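Local coordinates for capsular polysaccharide export system protein KpsC (PDB 6MGB), which is a Kdo transferase that forms beta-2,4 linkages, probably from a CMP-Kdo donor, in making the conserved glycolipid of Gram-negative capsules, at residues L107-L112 against E281-R286. Residues are numbered along the deposited sequence; the frame is centred on the assembly and turned at random.
Sequences LLENLL and ERRKRR
The carboxylate of Glu109 is gripped by Arg282 and Arg283, a salt-bridge network that ties helix 107-114 to the loop between strand 275-276 and helix 289-299 of this GT-B-type glycosyltransferase. Arg282 comes side-on with two nitrogens, one for each oxygen. Arg282 NE lies 2.6 Å from Glu109 OE2 in a nearly straight bond on the syn side. Arg282 NH2 reaches the syn lone pair of Glu109 OE1 at 3.0 Å along a more bent path. The carboxylate and guanidinium planes are 34° apart, so the pairing is not flat. From the other side of OE1, Arg283 NE donates to the anti lone pair of Glu109 OE1 at 2.8 Å, and the guanidinium plane of Arg283 stands 76° from the carboxylate. OE1 thus takes two N-H groups, and the three bonds together fix the rotation of the buried carboxylate.

With CG anti to the backbone N (chi1 -170°) and the chain extended beyond it, Glu109 reaches straight out from the helix to the two arginines. Were Glu109 an alanine, the two neighbouring guanidinium groups, that of buried Arg283 among them, would probably be left without the negative charge they share. The second shell holds both arginines: Arg282 NH2 also donates to the carbonyl of Ala102, and Arg283 NH1 to those of Pro266 and Ala269. One turn on, Asn113 takes Lys284 N on its OD1 and gives its ND2 to Arg282 O. Near the helix end, the aliphatic part of Arg285 runs past the backbone carbonyl of Leu112, its CB 3.7 Å from Leu112 O.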
ATOM      1  N   LEU A 107       7.904   0.403 -11.123  1.00 25.87           N
ATOM      2  CA  LEU A 107       8.917  -0.617 -10.876  1.00 21.34           C
ATOM      3  C   LEU A 107       8.266  -1.936 -10.482  1.00 21.97           C
ATOM      4  O   LEU A 107       8.661  -3.002 -10.967  1.00 24.49           O
ATOM      5  CB  LEU A 107       9.890  -0.152  -9.792  1.00 26.15           C
ATOM      6  CG  LEU A 107      10.882  -1.215  -9.302  1.00 29.48           C
ATOM      7  CD1 LEU A 107      11.783  -1.687 -10.437  1.00 34.31           C
ATOM      8  CD2 LEU A 107      11.709  -0.691  -8.141  1.00 31.66           C
ATOM      9  N   LEU A 108       7.253  -1.881  -9.614  1.00 24.87           N
ATOM     10  CA  LEU A 108       6.593  -3.104  -9.168  1.00 23.68           C
ATOM     11  C   LEU A 108       5.897  -3.803 -10.329  1.00 25.15           C
ATOM     12  O   LEU A 108       6.022  -5.021 -10.500  1.00 23.14           O
ATOM     13  CB  LEU A 108       5.597  -2.785  -8.052  1.00 27.95           C
ATOM     14  CG  LEU A 108       4.774  -3.967  -7.529  1.00 24.50           C
ATOM     15  CD1 LEU A 108       5.670  -5.110  -7.078  1.00 27.68           C
ATOM     16  CD2 LEU A 108       3.871  -3.526  -6.389  1.00 25.88           C
ATOM     17  N   GLU A 109       5.156  -3.046 -11.143  1.00 24.19           N
ATOM     18  CA  GLU A 109       4.483  -3.649 -12.287  1.00 23.04           C
ATOM     19  C   GLU A 109       5.489  -4.287 -13.234  1.00 22.21           C
ATOM     20  O   GLU A 109       5.229  -5.353 -13.802  1.00 24.36           O
ATOM     21  CB  GLU A 109       3.647  -2.604 -13.025  1.00 23.56           C
ATOM     22  CG  GLU A 109       2.727  -3.200 -14.081  1.00 24.63           C
ATOM     23  CD  GLU A 109       2.045  -2.145 -14.927  1.00 27.24           C
ATOM     24  OE1 GLU A 109       0.859  -1.851 -14.672  1.00 27.32           O
ATOM     25  OE2 GLU A 109       2.698  -1.609 -15.846  1.00 28.46           O
ATOM     26  N   ASN A 110       6.648  -3.649 -13.415  1.00 22.54           N
ATOM     27  CA  ASN A 110       7.679  -4.221 -14.274  1.00 25.33           C
ATOM     28  C   ASN A 110       8.209  -5.529 -13.696  1.00 27.21           C
ATOM     29  O   ASN A 110       8.408  -6.503 -14.429  1.00 26.61           O
ATOM     30  CB  ASN A 110       8.816  -3.218 -14.474  1.00 28.88           C
ATOM     31  CG  ASN A 110       8.443  -2.083 -15.413  1.00 25.88           C
ATOM     32  OD1 ASN A 110       7.451  -2.156 -16.139  1.00 29.78           O
ATOM     33  ND2 ASN A 110       9.257  -1.031 -15.416  1.00 28.46           N
ATOM     34  N   LEU A 111       8.446  -5.569 -12.381  1.00 26.04           N
ATOM     35  CA  LEU A 111       8.879  -6.812 -11.750  1.00 27.94           C
ATOM     36  C   LEU A 111       7.870  -7.927 -11.987  1.00 24.91           C
ATOM     37  O   LEU A 111       8.248  -9.064 -12.296  1.00 26.94           O
ATOM     38  CB  LEU A 111       9.086  -6.599 -10.249  1.00 29.92           C
ATOM     39  CG  LEU A 111      10.324  -5.806  -9.830  1.00 33.61           C
ATOM     40  CD1 LEU A 111      10.263  -5.483  -8.347  1.00 40.22           C
ATOM     41  CD2 LEU A 111      11.593  -6.581 -10.149  1.00 35.93           C
ATOM     42  N   LEU A 112       6.580  -7.616 -11.862  1.00 25.33           N
ATOM     43  CA  LEU A 112       5.552  -8.637 -12.018  1.00 25.99           C
ATOM     44  C   LEU A 112       5.386  -9.050 -13.473  1.00 28.33           C
ATOM     45  O   LEU A 112       5.106 -10.221 -13.754  1.00 25.84           O
ATOM     46  CB  LEU A 112       4.228  -8.124 -11.452  1.00 24.25           C
ATOM     47  CG  LEU A 112       4.221  -7.890  -9.937  1.00 27.36           C
ATOM     48  CD1 LEU A 112       3.018  -7.063  -9.504  1.00 29.95           C
ATOM     49  CD2 LEU A 112       4.239  -9.217  -9.191  1.00 27.28           C
ATOM     50  N   GLU A 281      -4.595  -3.602 -19.766  1.00 34.44           N
ATOM     51  CA  GLU A 281      -3.999  -4.440 -20.800  1.00 39.71           C
ATOM     52  C   GLU A 281      -2.485  -4.537 -20.669  1.00 38.08           C
ATOM     53  O   GLU A 281      -1.894  -5.514 -21.141  1.00 33.16           O
ATOM     54  CB  GLU A 281      -4.358  -3.901 -22.186  1.00 50.88           C
ATOM     55  CG  GLU A 281      -5.839  -3.610 -22.387  1.00 58.21           C
ATOM     56  CD  GLU A 281      -6.726  -4.785 -22.024  1.00 69.27           C
ATOM     57  OE1 GLU A 281      -7.886  -4.553 -21.625  1.00 64.80           O
ATOM     58  OE2 GLU A 281      -6.264  -5.939 -22.137  1.00 74.00           O
ATOM     59  N   ARG A 282      -1.846  -3.546 -20.046  1.00 29.16           N
ATOM     60  CA  ARG A 282      -0.398  -3.568 -19.889  1.00 31.70           C
ATOM     61  C   ARG A 282       0.066  -4.679 -18.957  1.00 28.45           C
ATOM     62  O   ARG A 282       1.230  -5.089 -19.031  1.00 33.15           O
ATOM     63  CB  ARG A 282       0.078  -2.212 -19.368  1.00 32.20           C
ATOM     64  CG  ARG A 282       1.546  -1.926 -19.609  1.00 30.07           C
ATOM     65  CD  ARG A 282       1.931  -0.556 -19.075  1.00 37.89           C
ATOM     66  NE  ARG A 282       1.391  -0.336 -17.735  1.00 29.68           N
ATOM     67  CZ  ARG A 282       0.342   0.431 -17.446  1.00 31.50           C
ATOM     68  NH1 ARG A 282      -0.306   1.100 -18.394  1.00 30.73           N
ATOM     69  NH2 ARG A 282      -0.060   0.537 -16.189  1.00 28.98           N
ATOM     70  N   ARG A 283      -0.812  -5.174 -18.089  1.00 28.32           N
ATOM     71  CA  ARG A 283      -0.484  -6.265 -17.175  1.00 27.10           C
ATOM     72  C   ARG A 283      -0.894  -7.577 -17.832  1.00 30.08           C
ATOM     73  O   ARG A 283      -2.088  -7.869 -17.966  1.00 32.67           O
ATOM     74  CB  ARG A 283      -1.180  -6.066 -15.831  1.00 28.74           C
ATOM     75  CG  ARG A 283      -0.731  -4.805 -15.118  1.00 29.36           C
ATOM     76  CD  ARG A 283      -1.471  -4.567 -13.811  1.00 24.69           C
ATOM     77  NE  ARG A 283      -1.085  -3.284 -13.231  1.00 22.01           N
ATOM     78  CZ  ARG A 283      -1.586  -2.776 -12.109  1.00 25.97           C
ATOM     79  NH1 ARG A 283      -2.507  -3.438 -11.419  1.00 28.18           N
ATOM     80  NH2 ARG A 283      -1.165  -1.594 -11.680  1.00 28.83           N
ATOM     81  N   LYS A 284       0.094  -8.364 -18.248  1.00 31.04           N
ATOM     82  CA  LYS A 284      -0.141  -9.563 -19.044  1.00 35.30           C
ATOM     83  C   LYS A 284       0.204 -10.854 -18.321  1.00 37.23           C
ATOM     84  O   LYS A 284      -0.518 -11.844 -18.463  1.00 59.71           O
ATOM     85  CB  LYS A 284       0.661  -9.483 -20.346  1.00 41.75           C
ATOM     86  CG  LYS A 284       0.371  -8.228 -21.155  1.00 46.67           C
ATOM     87  CD  LYS A 284       0.826  -8.365 -22.598  1.00 51.40           C
ATOM     88  CE  LYS A 284       0.279  -7.234 -23.457  1.00 59.00           C
ATOM     89  NZ  LYS A 284       0.777  -5.899 -23.024  1.00 57.34           N
ATOM     90  N   ARG A 285       1.283 -10.873 -17.546  1.00 42.48           N
ATOM     91  CA  ARG A 285       1.727 -12.095 -16.891  1.00 36.97           C
ATOM     92  C   ARG A 285       0.837 -12.418 -15.698  1.00 38.16           C
ATOM     93  O   ARG A 285       0.579 -11.557 -14.853  1.00 39.01           O
ATOM     94  CB  ARG A 285       3.178 -11.957 -16.440  1.00 38.09           C
ATOM     95  CG  ARG A 285       3.743 -13.215 -15.808  1.00 40.12           C
ATOM     96  CD  ARG A 285       5.229 -13.339 -16.071  1.00 52.87           C
ATOM     97  NE  ARG A 285       5.797 -14.519 -15.429  1.00 54.42           N
ATOM     98  CZ  ARG A 285       7.096 -14.794 -15.379  1.00 57.68           C
ATOM     99  NH1 ARG A 285       7.514 -15.895 -14.770  1.00 61.34           N
ATOM    100  NH2 ARG A 285       7.978 -13.970 -15.931  1.00 60.34           N
ATOM    101  N   ARG A 286       0.367 -13.661 -15.636  1.00 34.10           N
ATOM    102  CA  ARG A 286      -0.376 -14.135 -14.479  1.00 34.29           C
ATOM    103  C   ARG A 286       0.596 -14.473 -13.357  1.00 32.76           C
ATOM    104  O   ARG A 286       1.670 -15.034 -13.596  1.00 32.73           O
ATOM    105  CB  ARG A 286      -1.209 -15.367 -14.837  1.00 42.76           C
ATOM    106  CG  ARG A 286      -1.996 -15.262 -16.139  1.00 49.20           C
ATOM    107  CD  ARG A 286      -3.078 -14.196 -16.073  1.00 57.18           C
ATOM    108  NE  ARG A 286      -2.528 -12.845 -16.092  1.00 58.13           N
ATOM    109  CZ  ARG A 286      -3.230 -11.744 -15.844  1.00 49.63           C
ATOM    110  NH1 ARG A 286      -4.522 -11.825 -15.552  1.00 52.56           N
ATOM    111  NH2 ARG A 286      -2.638 -10.559 -15.885  1.00 48.56           N
TER